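Local coordinates for type III Pentaketide Synthase (Neurospora crassa, PDB 3EUT), which probably acts as an acyltransferase of the chalcone and stilbene synthase family, a type III polyketide synthase, and here holds a long-chain fatty acid, at residues Q11-S16 with Q50-G55; L174-T179 with F201-S206. All coordinates share one frame; numbering follows the deposited sequence.

Contact 1. Residues Q11-S16 with Q50-G55. With DCR (icosanoic acid), chain E.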
ATOM      1  N   GLN A  11       4.187 -21.097   0.188  1.00 22.54           N
ATOM      2  CA  GLN A  11       3.049 -21.945  -0.107  1.00 22.79           C
ATOM      3  C   GLN A  11       2.537 -21.708  -1.517  1.00 23.39           C
ATOM      4  O   GLN A  11       1.966 -20.648  -1.816  1.00 23.06           O
ATOM      5  CB  GLN A  11       1.924 -21.774   0.922  1.00 23.12           C
ATOM      6  CG  GLN A  11       0.807 -22.822   0.786  1.00 23.45           C
ATOM      7  CD  GLN A  11       1.256 -24.240   1.133  1.00 28.68           C
ATOM      8  OE1 GLN A  11       2.156 -24.451   1.945  1.00 30.26           O
ATOM      9  NE2 GLN A  11       0.618 -25.213   0.522  1.00 31.78           N
ATOM     10  N   TYR A  12       2.769 -22.695  -2.374  1.00 23.20           N
ATOM     11  CA  TYR A  12       2.183 -22.721  -3.714  1.00 24.68           C
ATOM     12  C   TYR A  12       0.804 -23.408  -3.635  1.00 24.97           C
ATOM     13  O   TYR A  12       0.575 -24.211  -2.735  1.00 24.64           O
ATOM     14  CB  TYR A  12       3.102 -23.491  -4.672  1.00 24.60           C
ATOM     15  CG  TYR A  12       4.314 -22.717  -5.164  1.00 24.99           C
ATOM     16  CD1 TYR A  12       4.186 -21.754  -6.161  1.00 24.79           C
ATOM     17  CD2 TYR A  12       5.579 -22.956  -4.634  1.00 25.64           C
ATOM     18  CE1 TYR A  12       5.306 -21.046  -6.637  1.00 26.43           C
ATOM     19  CE2 TYR A  12       6.709 -22.248  -5.087  1.00 26.40           C
ATOM     20  CZ  TYR A  12       6.558 -21.300  -6.096  1.00 25.24           C
ATOM     21  OH  TYR A  12       7.643 -20.603  -6.557  1.00 25.75           O
ATOM     22  N   PRO A  13      -0.127 -23.074  -4.544  1.00 25.33           N
ATOM     23  CA  PRO A  13      -1.441 -23.744  -4.545  1.00 26.27           C
ATOM     24  C   PRO A  13      -1.437 -25.191  -5.125  1.00 26.64           C
ATOM     25  O   PRO A  13      -0.429 -25.642  -5.627  1.00 27.44           O
ATOM     26  CB  PRO A  13      -2.306 -22.789  -5.391  1.00 25.91           C
ATOM     27  CG  PRO A  13      -1.358 -22.169  -6.330  1.00 25.94           C
ATOM     28  CD  PRO A  13      -0.065 -22.004  -5.558  1.00 25.83           C
ATOM     29  N   PRO A  14      -2.564 -25.915  -5.045  1.00 27.78           N
ATOM     30  CA  PRO A  14      -2.557 -27.352  -5.403  1.00 28.39           C
ATOM     31  C   PRO A  14      -2.289 -27.695  -6.874  1.00 29.01           C
ATOM     32  O   PRO A  14      -1.846 -28.806  -7.171  1.00 29.43           O
ATOM     33  CB  PRO A  14      -3.984 -27.813  -5.042  1.00 28.10           C
ATOM     34  CG  PRO A  14      -4.527 -26.750  -4.138  1.00 28.76           C
ATOM     35  CD  PRO A  14      -3.899 -25.471  -4.607  1.00 27.55           C
ATOM     36  N   TYR A  15      -2.568 -26.781  -7.793  1.00 29.21           N
ATOM     37  CA  TYR A  15      -2.509 -27.139  -9.209  1.00 30.41           C
ATOM     38  C   TYR A  15      -1.238 -26.708  -9.908  1.00 30.66           C
ATOM     39  O   TYR A  15      -0.674 -25.637  -9.637  1.00 30.57           O
ATOM     40  CB  TYR A  15      -3.747 -26.632  -9.952  1.00 30.79           C
ATOM     41  CG  TYR A  15      -5.034 -27.141  -9.346  1.00 32.30           C
ATOM     42  CD1 TYR A  15      -5.665 -28.274  -9.850  1.00 34.01           C
ATOM     43  CD2 TYR A  15      -5.617 -26.488  -8.257  1.00 33.02           C
ATOM     44  CE1 TYR A  15      -6.856 -28.746  -9.284  1.00 34.78           C
ATOM     45  CE2 TYR A  15      -6.793 -26.939  -7.689  1.00 34.22           C
ATOM     46  CZ  TYR A  15      -7.412 -28.065  -8.208  1.00 34.28           C
ATOM     47  OH  TYR A  15      -8.577 -28.505  -7.622  1.00 34.72           O
ATOM     48  N   SER A  16      -0.774 -27.570 -10.804  1.00 31.01           N
ATOM     49  CA  SER A  16       0.408 -27.278 -11.582  1.00 31.49           C
ATOM     50  C   SER A  16       0.049 -27.497 -13.049  1.00 31.51           C
ATOM     51  O   SER A  16      -0.259 -28.622 -13.457  1.00 32.26           O
ATOM     52  CB  SER A  16       1.563 -28.160 -11.100  1.00 31.71           C
ATOM     53  OG  SER A  16       2.745 -27.884 -11.811  1.00 33.95           O
ATOM     54  N   GLN A  50       5.898 -25.701 -16.084  1.00 29.62           N
ATOM     55  CA  GLN A  50       4.611 -25.768 -15.381  1.00 30.19           C
ATOM     56  C   GLN A  50       4.398 -24.525 -14.533  1.00 28.83           C
ATOM     57  O   GLN A  50       5.355 -23.955 -13.997  1.00 28.68           O
ATOM     58  CB  GLN A  50       4.538 -27.011 -14.478  1.00 30.82           C
ATOM     59  CG  GLN A  50       4.661 -28.330 -15.228  1.00 34.94           C
ATOM     60  CD  GLN A  50       3.589 -29.331 -14.851  1.00 41.69           C
ATOM     61  OE1 GLN A  50       3.464 -29.730 -13.685  1.00 44.78           O
ATOM     62  NE2 GLN A  50       2.821 -29.770 -15.848  1.00 43.87           N
ATOM     63  N   ARG A  51       3.143 -24.108 -14.411  1.00 27.95           N
ATOM     64  CA  ARG A  51       2.808 -22.962 -13.576  1.00 27.30           C
ATOM     65  C   ARG A  51       1.858 -23.307 -12.442  1.00 26.82           C
ATOM     66  O   ARG A  51       0.934 -24.119 -12.603  1.00 25.95           O
ATOM     67  CB  ARG A  51       2.219 -21.833 -14.424  1.00 27.44           C
ATOM     68  CG  ARG A  51       3.279 -21.107 -15.205  1.00 30.00           C
ATOM     69  CD  ARG A  51       2.729 -19.864 -15.844  1.00 32.91           C
ATOM     70  NE  ARG A  51       2.028 -20.169 -17.083  1.00 34.61           N
ATOM     71  CZ  ARG A  51       1.205 -19.331 -17.703  1.00 35.44           C
ATOM     72  NH1 ARG A  51       0.973 -18.127 -17.196  1.00 33.45           N
ATOM     73  NH2 ARG A  51       0.624 -19.698 -18.845  1.00 36.11           N
ATOM     74  N   SER A  52       2.081 -22.659 -11.303  1.00 26.28           N
ATOM     75  CA  SER A  52       1.242 -22.824 -10.117  1.00 26.91           C
ATOM     76  C   SER A  52      -0.062 -22.046 -10.235  1.00 26.60           C
ATOM     77  O   SER A  52      -0.070 -20.854 -10.577  1.00 26.67           O
ATOM     78  CB  SER A  52       2.007 -22.367  -8.878  1.00 27.10           C
ATOM     79  OG  SER A  52       2.951 -23.359  -8.531  1.00 31.00           O
ATOM     80  N   SER A  53      -1.172 -22.713  -9.950  1.00 25.66           N
ATOM     81  CA  SER A  53      -2.464 -22.037  -9.994  1.00 25.78           C
ATOM     82  C   SER A  53      -3.368 -22.525  -8.877  1.00 25.30           C
ATOM     83  O   SER A  53      -3.285 -23.678  -8.446  1.00 25.14           O
ATOM     84  CB  SER A  53      -3.143 -22.274 -11.353  1.00 25.79           C
ATOM     85  OG  SER A  53      -4.439 -21.714 -11.378  1.00 26.80           O
ATOM     86  N   ILE A  54      -4.241 -21.637  -8.426  1.00 25.43           N
ATOM     87  CA  ILE A  54      -5.288 -21.980  -7.473  1.00 26.00           C
ATOM     88  C   ILE A  54      -6.346 -22.934  -8.078  1.00 26.38           C
ATOM     89  O   ILE A  54      -7.152 -23.496  -7.347  1.00 26.49           O
ATOM     90  CB  ILE A  54      -6.014 -20.715  -6.926  1.00 25.73           C
ATOM     91  CG1 ILE A  54      -6.661 -19.934  -8.080  1.00 26.72           C
ATOM     92  CG2 ILE A  54      -5.054 -19.836  -6.088  1.00 26.56           C
ATOM     93  CD1 ILE A  54      -7.525 -18.802  -7.642  1.00 28.54           C
ATOM     94  N   GLY A  55      -6.351 -23.093  -9.397  1.00 26.95           N
ATOM     95  CA  GLY A  55      -7.312 -23.984 -10.048  1.00 28.22           C
ATOM     96  C   GLY A  55      -6.838 -24.574 -11.357  1.00 29.18           C
ATOM     97  O   GLY A  55      -5.666 -24.445 -11.723  1.00 29.39           O
TER
HETATM   98  O1  DCR E   1       2.692  -5.911 -14.225  1.00 59.49           O
HETATM   99  C1  DCR E   1       2.741  -6.724 -13.263  1.00 58.98           C
HETATM  100  O2  DCR E   1       3.189  -6.418 -12.132  1.00 58.61           O
HETATM  101  C2  DCR E   1       2.255  -8.140 -13.494  1.00 57.46           C
HETATM  102  C3  DCR E   1       1.328  -8.653 -12.390  1.00 55.65           C
HETATM  103  C4  DCR E   1       0.685 -10.011 -12.709  1.00 54.36           C
HETATM  104  C5  DCR E   1       0.001 -10.053 -14.074  1.00 52.55           C
HETATM  105  C6  DCR E   1      -1.110 -11.097 -14.183  1.00 51.26           C
HETATM  106  C7  DCR E   1      -1.402 -11.439 -15.646  1.00 50.42           C
HETATM  107  C8  DCR E   1      -2.457 -12.527 -15.841  1.00 48.96           C
HETATM  108  C9  DCR E   1      -1.785 -13.845 -16.209  1.00 48.09           C
HETATM  109  C10 DCR E   1      -2.771 -14.984 -16.434  1.00 46.83           C
HETATM  110  C11 DCR E   1      -2.062 -16.323 -16.261  1.00 45.53           C
HETATM  111  C12 DCR E   1      -2.675 -17.403 -17.139  1.00 45.27           C
HETATM  112  C13 DCR E   1      -3.486 -18.389 -16.316  1.00 45.00           C
HETATM  113  C14 DCR E   1      -3.327 -19.844 -16.748  1.00 44.69           C
HETATM  114  C15 DCR E   1      -4.118 -20.735 -15.798  1.00 44.66           C
HETATM  115  C16 DCR E   1      -5.408 -21.310 -16.385  1.00 44.37           C
HETATM  116  C17 DCR E   1      -6.654 -20.931 -15.578  1.00 44.94           C
HETATM  117  C18 DCR E   1      -6.630 -21.356 -14.114  1.00 42.49           C
HETATM  118  C19 DCR E   1      -8.015 -21.187 -13.512  1.00 42.59           C
HETATM  119  C20 DCR E   1      -7.982 -20.508 -12.163  1.00 43.67           C
HETATM  120  O   HOH W   1       1.474 -25.460  -7.589  1.00 37.58           O
HETATM  121  O   HOH W   2       3.858 -25.644 -10.931  1.00 26.76           O
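A single water ties Tyr15 to Ser52 across the very short antiparallel ribbon of strands 15-17 and 51-53: it donates to Pro13 O and Tyr15 O and accepts from Ser52 OG. Tyr15 and Ser53 are the hydrogen-bonded pair, Ser53 N reaching Tyr15 O at 3.0 Å, and Ser16 and Ser52 the non-hydrogen-bonded one. Ser52 is small enough to lie close against the Tyr12 ring, its OG 3.1 Å from Tyr12 CD1, and that hydroxyl also bonds His327; the phenol of Tyr12 is held by Ser337. Pro13 suits a place without strand pairing, its ring lying against the opposite backbone with Pro13 CG 3.2 Å from Ser53 O. Ser16 OG swings away from its backbone N (chi1 -179°) and donates to Gln50 OE1 at 2.7 Å, 54° out of the carbonyl plane. On the face carrying Tyr15 and Ser53, Ser53 OG probably bonds Thr178 OG1 and lies 3.5 Å from C18 of the bound icosanoic acid. The Arg51 guanidinium, bonded to Ile198 O and Phe201 O, has lipid C14 over one face. Gly55, lacking a side chain, leaves room for lipid C20; its backbone meets the Tyr15 ring, Gly55 C 3.7 Å above the ring plane.

Contact 2. Residues L174-T179 with F201-S206. With DCR (icosanoic acid), chain E.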
ATOM      1  N   LEU A 174       1.647 -12.122  -1.609  1.00 21.01           N
ATOM      2  CA  LEU A 174       0.601 -13.014  -2.089  1.00 21.45           C
ATOM      3  C   LEU A 174       0.179 -12.528  -3.464  1.00 22.10           C
ATOM      4  O   LEU A 174      -0.226 -11.377  -3.613  1.00 22.56           O
ATOM      5  CB  LEU A 174      -0.614 -12.988  -1.148  1.00 20.74           C
ATOM      6  CG  LEU A 174      -1.893 -13.684  -1.667  1.00 20.04           C
ATOM      7  CD1 LEU A 174      -1.604 -15.165  -2.027  1.00 20.04           C
ATOM      8  CD2 LEU A 174      -3.013 -13.603  -0.659  1.00 21.36           C
ATOM      9  N   GLU A 175       0.275 -13.394  -4.470  1.00 22.88           N
ATOM     10  CA  GLU A 175      -0.205 -13.045  -5.796  1.00 22.97           C
ATOM     11  C   GLU A 175      -1.103 -14.146  -6.368  1.00 23.99           C
ATOM     12  O   GLU A 175      -0.785 -15.343  -6.287  1.00 23.23           O
ATOM     13  CB  GLU A 175       0.953 -12.730  -6.733  1.00 23.33           C
ATOM     14  CG  GLU A 175       1.940 -11.643  -6.188  1.00 25.30           C
ATOM     15  CD  GLU A 175       1.402 -10.209  -6.300  1.00 28.83           C
ATOM     16  OE1 GLU A 175       0.210 -10.029  -6.654  1.00 27.89           O
ATOM     17  OE2 GLU A 175       2.184  -9.255  -6.034  1.00 29.54           O
ATOM     18  N   VAL A 176      -2.241 -13.722  -6.900  1.00 23.66           N
ATOM     19  CA  VAL A 176      -3.153 -14.612  -7.601  1.00 24.48           C
ATOM     20  C   VAL A 176      -3.403 -13.995  -8.975  1.00 24.58           C
ATOM     21  O   VAL A 176      -4.307 -13.174  -9.152  1.00 25.25           O
ATOM     22  CB  VAL A 176      -4.477 -14.846  -6.819  1.00 24.18           C
ATOM     23  CG1 VAL A 176      -5.438 -15.748  -7.633  1.00 25.40           C
ATOM     24  CG2 VAL A 176      -4.207 -15.476  -5.474  1.00 24.41           C
ATOM     25  N   SER A 177      -2.593 -14.404  -9.946  1.00 24.77           N
ATOM     26  CA  SER A 177      -2.684 -13.863 -11.292  1.00 25.64           C
ATOM     27  C   SER A 177      -3.439 -14.764 -12.274  1.00 25.57           C
ATOM     28  O   SER A 177      -3.941 -14.278 -13.283  1.00 24.82           O
ATOM     29  CB  SER A 177      -1.295 -13.536 -11.833  1.00 26.09           C
ATOM     30  OG  SER A 177      -0.377 -14.578 -11.580  1.00 29.35           O
ATOM     31  N   THR A 178      -3.531 -16.060 -11.995  1.00 25.74           N
ATOM     32  CA  THR A 178      -4.035 -16.980 -13.029  1.00 26.28           C
ATOM     33  C   THR A 178      -5.524 -16.810 -13.334  1.00 26.52           C
ATOM     34  O   THR A 178      -5.975 -17.195 -14.414  1.00 26.94           O
ATOM     35  CB  THR A 178      -3.725 -18.463 -12.752  1.00 26.04           C
ATOM     36  OG1 THR A 178      -4.345 -18.872 -11.531  1.00 27.52           O
ATOM     37  CG2 THR A 178      -2.211 -18.710 -12.721  1.00 24.62           C
ATOM     38  N   THR A 179      -6.260 -16.228 -12.385  1.00 26.70           N
ATOM     39  CA  THR A 179      -7.688 -15.933 -12.531  1.00 27.29           C
ATOM     40  C   THR A 179      -7.991 -14.874 -13.585  1.00 27.11           C
ATOM     41  O   THR A 179      -9.141 -14.733 -14.006  1.00 27.30           O
ATOM     42  CB  THR A 179      -8.317 -15.450 -11.199  1.00 27.89           C
ATOM     43  OG1 THR A 179      -7.477 -14.450 -10.590  1.00 28.61           O
ATOM     44  CG2 THR A 179      -8.480 -16.600 -10.248  1.00 28.59           C
ATOM     45  N   PHE A 201       2.811 -15.517 -15.832  1.00 27.39           N
ATOM     46  CA  PHE A 201       2.490 -15.345 -14.414  1.00 27.37           C
ATOM     47  C   PHE A 201       1.756 -16.523 -13.775  1.00 26.97           C
ATOM     48  O   PHE A 201       1.021 -17.250 -14.447  1.00 26.42           O
ATOM     49  CB  PHE A 201       1.732 -14.031 -14.207  1.00 27.41           C
ATOM     50  CG  PHE A 201       2.556 -12.806 -14.507  1.00 28.64           C
ATOM     51  CD1 PHE A 201       3.473 -12.320 -13.569  1.00 29.13           C
ATOM     52  CD2 PHE A 201       2.412 -12.128 -15.717  1.00 30.44           C
ATOM     53  CE1 PHE A 201       4.228 -11.195 -13.838  1.00 30.22           C
ATOM     54  CE2 PHE A 201       3.177 -10.986 -16.002  1.00 31.09           C
ATOM     55  CZ  PHE A 201       4.087 -10.524 -15.068  1.00 29.66           C
ATOM     56  N   SER A 202       1.999 -16.724 -12.481  1.00 26.75           N
ATOM     57  CA  SER A 202       1.399 -17.833 -11.722  1.00 26.08           C
ATOM     58  C   SER A 202       1.015 -17.353 -10.318  1.00 26.44           C
ATOM     59  O   SER A 202       1.151 -16.158 -10.015  1.00 26.58           O
ATOM     60  CB  SER A 202       2.381 -19.004 -11.637  1.00 26.30           C
ATOM     61  OG  SER A 202       3.611 -18.606 -11.050  1.00 24.86           O
ATOM     62  N   ASP A 203       0.558 -18.276  -9.467  1.00 25.18           N
ATOM     63  CA  ASP A 203       0.075 -17.950  -8.120  1.00 24.79           C
ATOM     64  C   ASP A 203       0.994 -18.515  -7.038  1.00 24.73           C
ATOM     65  O   ASP A 203       1.523 -19.618  -7.183  1.00 23.26           O
ATOM     66  CB  ASP A 203      -1.335 -18.514  -7.889  1.00 25.22           C
ATOM     67  CG  ASP A 203      -2.307 -18.182  -9.024  1.00 25.33           C
ATOM     68  OD1 ASP A 203      -2.057 -17.237  -9.783  1.00 26.57           O
ATOM     69  OD2 ASP A 203      -3.332 -18.866  -9.153  1.00 27.66           O
ATOM     70  N   CYS A 204       1.140 -17.774  -5.938  1.00 24.04           N
ATOM     71  CA  CYS A 204       2.025 -18.173  -4.842  1.00 23.84           C
ATOM     72  C   CYS A 204       1.844 -17.214  -3.666  1.00 22.89           C
ATOM     73  O   CYS A 204       1.497 -16.030  -3.853  1.00 22.50           O
ATOM     74  CB  CYS A 204       3.493 -18.118  -5.288  1.00 23.71           C
ATOM     75  SG  CYS A 204       4.710 -18.762  -4.097  1.00 26.21           S
ATOM     76  N   ALA A 205       2.092 -17.729  -2.466  1.00 22.48           N
ATOM     77  CA  ALA A 205       2.385 -16.886  -1.316  1.00 22.00           C
ATOM     78  C   ALA A 205       3.710 -17.272  -0.671  1.00 22.51           C
ATOM     79  O   ALA A 205       4.053 -18.461  -0.580  1.00 22.46           O
ATOM     80  CB  ALA A 205       1.238 -16.923  -0.283  1.00 21.77           C
ATOM     81  N   SER A 206       4.450 -16.256  -0.226  1.00 22.05           N
ATOM     82  CA  SER A 206       5.729 -16.472   0.445  1.00 22.54           C
ATOM     83  C   SER A 206       5.910 -15.440   1.540  1.00 22.37           C
ATOM     84  O   SER A 206       5.376 -14.325   1.463  1.00 21.72           O
ATOM     85  CB  SER A 206       6.920 -16.448  -0.544  1.00 22.40           C
ATOM     86  OG  SER A 206       7.108 -15.162  -1.144  1.00 23.28           O
TER
HETATM   87  O1  DCR E   1       2.692  -5.911 -14.225  1.00 59.49           O
HETATM   88  C1  DCR E   1       2.741  -6.724 -13.263  1.00 58.98           C
HETATM   89  O2  DCR E   1       3.189  -6.418 -12.132  1.00 58.61           O
HETATM   90  C2  DCR E   1       2.255  -8.140 -13.494  1.00 57.46           C
HETATM   91  C3  DCR E   1       1.328  -8.653 -12.390  1.00 55.65           C
HETATM   92  C4  DCR E   1       0.685 -10.011 -12.709  1.00 54.36           C
HETATM   93  C5  DCR E   1       0.001 -10.053 -14.074  1.00 52.55           C
HETATM   94  C6  DCR E   1      -1.110 -11.097 -14.183  1.00 51.26           C
HETATM   95  C7  DCR E   1      -1.402 -11.439 -15.646  1.00 50.42           C
HETATM   96  C8  DCR E   1      -2.457 -12.527 -15.841  1.00 48.96           C
HETATM   97  C9  DCR E   1      -1.785 -13.845 -16.209  1.00 48.09           C
HETATM   98  C10 DCR E   1      -2.771 -14.984 -16.434  1.00 46.83           C
HETATM   99  C11 DCR E   1      -2.062 -16.323 -16.261  1.00 45.53           C
HETATM  100  C12 DCR E   1      -2.675 -17.403 -17.139  1.00 45.27           C
HETATM  101  C13 DCR E   1      -3.486 -18.389 -16.316  1.00 45.00           C
HETATM  102  C14 DCR E   1      -3.327 -19.844 -16.748  1.00 44.69           C
HETATM  103  C15 DCR E   1      -4.118 -20.735 -15.798  1.00 44.66           C
HETATM  104  C16 DCR E   1      -5.408 -21.310 -16.385  1.00 44.37           C
HETATM  105  C17 DCR E   1      -6.654 -20.931 -15.578  1.00 44.94           C
HETATM  106  C18 DCR E   1      -6.630 -21.356 -14.114  1.00 42.49           C
HETATM  107  C19 DCR E   1      -8.015 -21.187 -13.512  1.00 42.59           C
HETATM  108  C20 DCR E   1      -7.982 -20.508 -12.163  1.00 43.67           C
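Leu174 opens the contact as a non-hydrogen-bonded antiparallel partner of Ala205, its CD1 resting 3.8 Å from Ala205 CB; the small methyl leaves room for the branched leucine. Glu175 and Cys204 form the next, hydrogen-bonded pair. Glu175 N points almost straight at Cys204 O (3.0 Å, 176° at the hydrogen), and Cys204 N returns the bond to Glu175 O at 3.1 Å. The carboxylate of Glu175 turns off to Cys111 N, Thr112 and Ser332, so this buried acid is well supplied with donors. Val176 is still opposite Asp203, and from here the Asp203 side chain makes the polar links. With its CG beside its own backbone N (chi1 -49°), Asp203 reaches across to the turn beyond the strand. Asp203 OD1 receives a weak bond from Ser177 N and a better one, on its syn lone pair, from Thr178 N at 2.9 Å. Asp203 OD2 takes Thr178 OG1 at 2.6 Å, 22° out of the carboxylate plane, and also Ile54 N. So many donors would probably stabilise the ionised form. Ser177 and Thr178 also border the bound icosanoic acid: Ser177 CB lies 3.4 Å from its C6, and Thr178 O 3.4 Å from its C13. Phe201, whose CB meets Ser177 OG, lays one ring face against the lipid, with C4 over the ring centre. A flat apolar side chain suits that wall, consistent with an acyl-binding tunnel. In the thiolase-type fold these are neighbouring strands of the large mixed sheet: 168-175 runs between 105-109 and 204-211, and 204-211 borders 4-11. Helix 70-96 covers the face bearing Leu174 and Ala205, through Phe77 and Leu84.

Overall arrangement
The centres of contacts 1 and 2 lie about 8 Å apart, and along the chain contact 1 closes before contact 2 opens. Contact 2 belongs to the large mixed sheet; contact 1 is a small ribbon that leaves it where strand 4-11 ends. They meet directly: Gln11 N probably bonds Ala205 O at 2.7 Å, continuing the sheet from 204-211 into 4-11, while Pro13 CD packs 3.3 Å from Asp203 O. Helix 70-96 touches both contacts. Both also touch the same icosanoic acid, so the ribbon, the ends of these central strands and the turn after 168-175 together shape the bound lipid's surroundings.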